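Local coordinates for protein epoxyqueuosine reductase (Streptococcus thermophilus, PDB 5D6S) that belongs to the QueG family of epoxyqueuosine reductases and carries cobalamin and two iron-sulfur clusters in one chain, at residues 110-115 against 290-295. Residues are numbered along the deposited sequence; the frame is centred on the assembly and turned at random.
Sequences QKTEFK and MPELLP
Lys115 and Leu293 join the two backbones: Leu293 N donates to Lys115 O at 3.1 Å, an almost straight bond, while the alpha carbons come nearest at Phe114 and Glu292, 5.7 Å apart. The donor belongs to the first residue of helix 293-296, so a carbonyl from the distant loop takes up one of the amides at the helix start. Glu292, the N-cap residue, sends its side chain along the same loop to Thr112 and Phe114. With CG anti to its own carbonyl carbon (chi1 -63°) and the chain extended beyond, the carboxylate reaches across to Thr112, whose OG1 donates to Glu292 OE1 at 3.0 Å, arriving from above the carboxylate plane, 46° out of it. Glu292 OE1 also sits at the edge of the Phe114 ring, 3.7 Å from Phe114 CD2, with ring and carboxylate planes turned 70° apart. Pro295 lies over one face of that ring in a CH-pi contact, its CG 3.9 Å from the ring centroid and offset toward the rim; Glu113 CB lies over the opposite face, so the phenyl has its own neighbour on one side and the proline on the other. Leu294 CD1 adds an oblique apolar touch at Phe114 CD1. Behind the contact, Leu293 packs on Ala325, Ala328 and Leu329 of helix 318-331; just past the loop segment, Gly117 bonds with the Pro291 backbone, and Arg116 NE bonds Met290 O. The arrangement is a helix N-terminus docked against a long loop, joining the connection between strand 93-100 and helix 128-144 to the start of the helical C-terminal part of the chain.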
ATOM      1  N   GLN A 110     -20.947 -10.821  -4.669  1.00 89.57           N
ATOM      2  CA  GLN A 110     -21.718 -11.900  -5.249  1.00 91.47           C
ATOM      3  C   GLN A 110     -21.049 -12.465  -6.494  1.00 82.60           C
ATOM      4  O   GLN A 110     -20.789 -11.732  -7.433  1.00 82.85           O
ATOM      5  CB  GLN A 110     -23.151 -11.447  -5.555  1.00100.03           C
ATOM      6  CG  GLN A 110     -24.173 -12.471  -5.083  1.00109.73           C
ATOM      7  CD  GLN A 110     -25.545 -12.224  -5.657  1.00117.48           C
ATOM      8  OE1 GLN A 110     -25.956 -11.074  -5.823  1.00133.10           O
ATOM      9  NE2 GLN A 110     -26.273 -13.299  -5.951  1.00119.58           N
ATOM     10  N   LYS A 111     -20.800 -13.775  -6.499  1.00 82.08           N
ATOM     11  CA  LYS A 111     -20.317 -14.505  -7.687  1.00 83.18           C
ATOM     12  C   LYS A 111     -21.007 -14.070  -9.011  1.00 77.82           C
ATOM     13  O   LYS A 111     -22.216 -13.910  -9.064  1.00 68.88           O
ATOM     14  CB  LYS A 111     -20.475 -16.008  -7.435  1.00 84.89           C
ATOM     15  CG  LYS A 111     -20.652 -16.884  -8.668  1.00 96.99           C
ATOM     16  CD  LYS A 111     -19.428 -17.717  -9.006  1.00105.59           C
ATOM     17  CE  LYS A 111     -19.803 -18.790 -10.021  1.00118.15           C
ATOM     18  NZ  LYS A 111     -18.666 -19.688 -10.354  1.00120.07           N
ATOM     19  N   THR A 112     -20.214 -13.853 -10.062  1.00 76.50           N
ATOM     20  CA  THR A 112     -20.740 -13.504 -11.391  1.00 70.16           C
ATOM     21  C   THR A 112     -20.046 -14.346 -12.430  1.00 68.90           C
ATOM     22  O   THR A 112     -19.192 -15.170 -12.076  1.00 67.08           O
ATOM     23  CB  THR A 112     -20.488 -12.023 -11.725  1.00 72.71           C
ATOM     24  OG1 THR A 112     -20.737 -11.247 -10.560  1.00 62.45           O
ATOM     25  CG2 THR A 112     -21.434 -11.517 -12.838  1.00 83.15           C
ATOM     26  N   GLU A 113     -20.412 -14.144 -13.702  1.00 66.58           N
ATOM     27  CA  GLU A 113     -19.612 -14.623 -14.870  1.00 78.12           C
ATOM     28  C   GLU A 113     -18.104 -14.327 -14.754  1.00 67.04           C
ATOM     29  O   GLU A 113     -17.258 -15.161 -15.110  1.00 66.44           O
ATOM     30  CB  GLU A 113     -20.028 -13.955 -16.192  1.00 79.80           C
ATOM     31  CG  GLU A 113     -21.489 -13.637 -16.428  1.00 85.87           C
ATOM     32  CD  GLU A 113     -21.642 -12.656 -17.584  1.00 92.17           C
ATOM     33  OE1 GLU A 113     -22.380 -11.657 -17.437  1.00 79.70           O
ATOM     34  OE2 GLU A 113     -20.976 -12.860 -18.624  1.00 96.63           O
ATOM     35  N   PHE A 114     -17.819 -13.124 -14.251  1.00 59.83           N
ATOM     36  CA  PHE A 114     -16.496 -12.528 -14.248  1.00 51.46           C
ATOM     37  C   PHE A 114     -15.676 -12.825 -13.014  1.00 57.17           C
ATOM     38  O   PHE A 114     -16.099 -12.522 -11.888  1.00 63.15           O
ATOM     39  CB  PHE A 114     -16.647 -11.034 -14.339  1.00 50.48           C
ATOM     40  CG  PHE A 114     -17.332 -10.588 -15.586  1.00 56.44           C
ATOM     41  CD1 PHE A 114     -16.844 -10.987 -16.843  1.00 56.90           C
ATOM     42  CD2 PHE A 114     -18.453  -9.768 -15.524  1.00 55.61           C
ATOM     43  CE1 PHE A 114     -17.471 -10.580 -18.000  1.00 54.81           C
ATOM     44  CE2 PHE A 114     -19.081  -9.353 -16.683  1.00 52.33           C
ATOM     45  CZ  PHE A 114     -18.592  -9.759 -17.919  1.00 55.92           C
ATOM     46  N   LYS A 115     -14.484 -13.388 -13.215  1.00 54.58           N
ATOM     47  CA  LYS A 115     -13.613 -13.683 -12.077  1.00 54.16           C
ATOM     48  C   LYS A 115     -13.095 -12.360 -11.481  1.00 50.14           C
ATOM     49  O   LYS A 115     -12.997 -11.341 -12.163  1.00 51.95           O
ATOM     50  CB  LYS A 115     -12.477 -14.641 -12.447  1.00 59.26           C
ATOM     51  CG  LYS A 115     -12.841 -15.648 -13.524  1.00 74.74           C
ATOM     52  CD  LYS A 115     -12.040 -16.944 -13.457  1.00 83.40           C
ATOM     53  CE  LYS A 115     -12.112 -17.666 -14.799  1.00 91.75           C
ATOM     54  NZ  LYS A 115     -12.176 -19.140 -14.652  1.00109.61           N
ATOM     55  N   MET A 290     -12.966  -6.144  -4.323  1.00 72.39           N
ATOM     56  CA  MET A 290     -12.703  -7.400  -5.035  1.00 70.10           C
ATOM     57  C   MET A 290     -13.287  -7.243  -6.425  1.00 60.57           C
ATOM     58  O   MET A 290     -14.313  -7.828  -6.735  1.00 59.37           O
ATOM     59  CB  MET A 290     -13.303  -8.584  -4.276  1.00 70.50           C
ATOM     60  CG  MET A 290     -12.541  -8.876  -2.996  1.00 77.23           C
ATOM     61  SD  MET A 290     -12.845 -10.495  -2.295  1.00 99.14           S
ATOM     62  CE  MET A 290     -11.617 -10.519  -0.983  1.00 97.20           C
ATOM     63  N   PRO A 291     -12.631  -6.414  -7.251  1.00 59.47           N
ATOM     64  CA  PRO A 291     -13.213  -6.005  -8.508  1.00 54.54           C
ATOM     65  C   PRO A 291     -13.180  -7.064  -9.566  1.00 51.25           C
ATOM     66  O   PRO A 291     -12.265  -7.881  -9.631  1.00 62.06           O
ATOM     67  CB  PRO A 291     -12.363  -4.803  -8.911  1.00 54.12           C
ATOM     68  CG  PRO A 291     -11.047  -5.057  -8.296  1.00 52.15           C
ATOM     69  CD  PRO A 291     -11.295  -5.818  -7.043  1.00 56.40           C
ATOM     70  N   GLU A 292     -14.229  -7.061 -10.365  1.00 62.73           N
ATOM     71  CA  GLU A 292     -14.366  -7.984 -11.476  1.00 63.78           C
ATOM     72  C   GLU A 292     -13.383  -7.488 -12.529  1.00 53.46           C
ATOM     73  O   GLU A 292     -13.396  -6.313 -12.902  1.00 56.05           O
ATOM     74  CB  GLU A 292     -15.816  -7.982 -11.999  1.00 68.45           C
ATOM     75  CG  GLU A 292     -16.871  -8.465 -10.984  1.00 68.65           C
ATOM     76  CD  GLU A 292     -18.302  -8.264 -11.474  1.00 71.97           C
ATOM     77  OE1 GLU A 292     -18.962  -9.250 -11.892  1.00 77.59           O
ATOM     78  OE2 GLU A 292     -18.751  -7.106 -11.494  1.00 77.86           O
ATOM     79  N   LEU A 293     -12.516  -8.379 -12.986  1.00 49.93           N
ATOM     80  CA  LEU A 293     -11.344  -7.984 -13.758  1.00 46.10           C
ATOM     81  C   LEU A 293     -11.661  -7.500 -15.175  1.00 47.41           C
ATOM     82  O   LEU A 293     -11.225  -6.420 -15.554  1.00 47.23           O
ATOM     83  CB  LEU A 293     -10.339  -9.128 -13.805  1.00 51.19           C
ATOM     84  CG  LEU A 293      -9.854  -9.495 -12.377  1.00 51.72           C
ATOM     85  CD1 LEU A 293      -9.231 -10.881 -12.353  1.00 51.46           C
ATOM     86  CD2 LEU A 293      -8.888  -8.449 -11.855  1.00 50.60           C
ATOM     87  N   LEU A 294     -12.424  -8.263 -15.956  1.00 42.55           N
ATOM     88  CA  LEU A 294     -12.668  -7.874 -17.336  1.00 39.05           C
ATOM     89  C   LEU A 294     -13.484  -6.584 -17.409  1.00 44.34           C
ATOM     90  O   LEU A 294     -13.222  -5.731 -18.287  1.00 43.55           O
ATOM     91  CB  LEU A 294     -13.321  -9.004 -18.129  1.00 40.91           C
ATOM     92  CG  LEU A 294     -12.384 -10.177 -18.420  1.00 42.80           C
ATOM     93  CD1 LEU A 294     -13.186 -11.424 -18.757  1.00 44.91           C
ATOM     94  CD2 LEU A 294     -11.412  -9.814 -19.543  1.00 42.82           C
ATOM     95  N   PRO A 295     -14.458  -6.410 -16.491  1.00 44.89           N
ATOM     96  CA  PRO A 295     -15.161  -5.115 -16.486  1.00 49.39           C
ATOM     97  C   PRO A 295     -14.227  -3.999 -16.059  1.00 53.19           C
ATOM     98  O   PRO A 295     -14.301  -2.886 -16.601  1.00 51.15           O
ATOM     99  CB  PRO A 295     -16.286  -5.305 -15.461  1.00 46.05           C
ATOM    100  CG  PRO A 295     -16.533  -6.779 -15.420  1.00 51.13           C
ATOM    101  CD  PRO A 295     -15.185  -7.429 -15.714  1.00 49.11           C
TER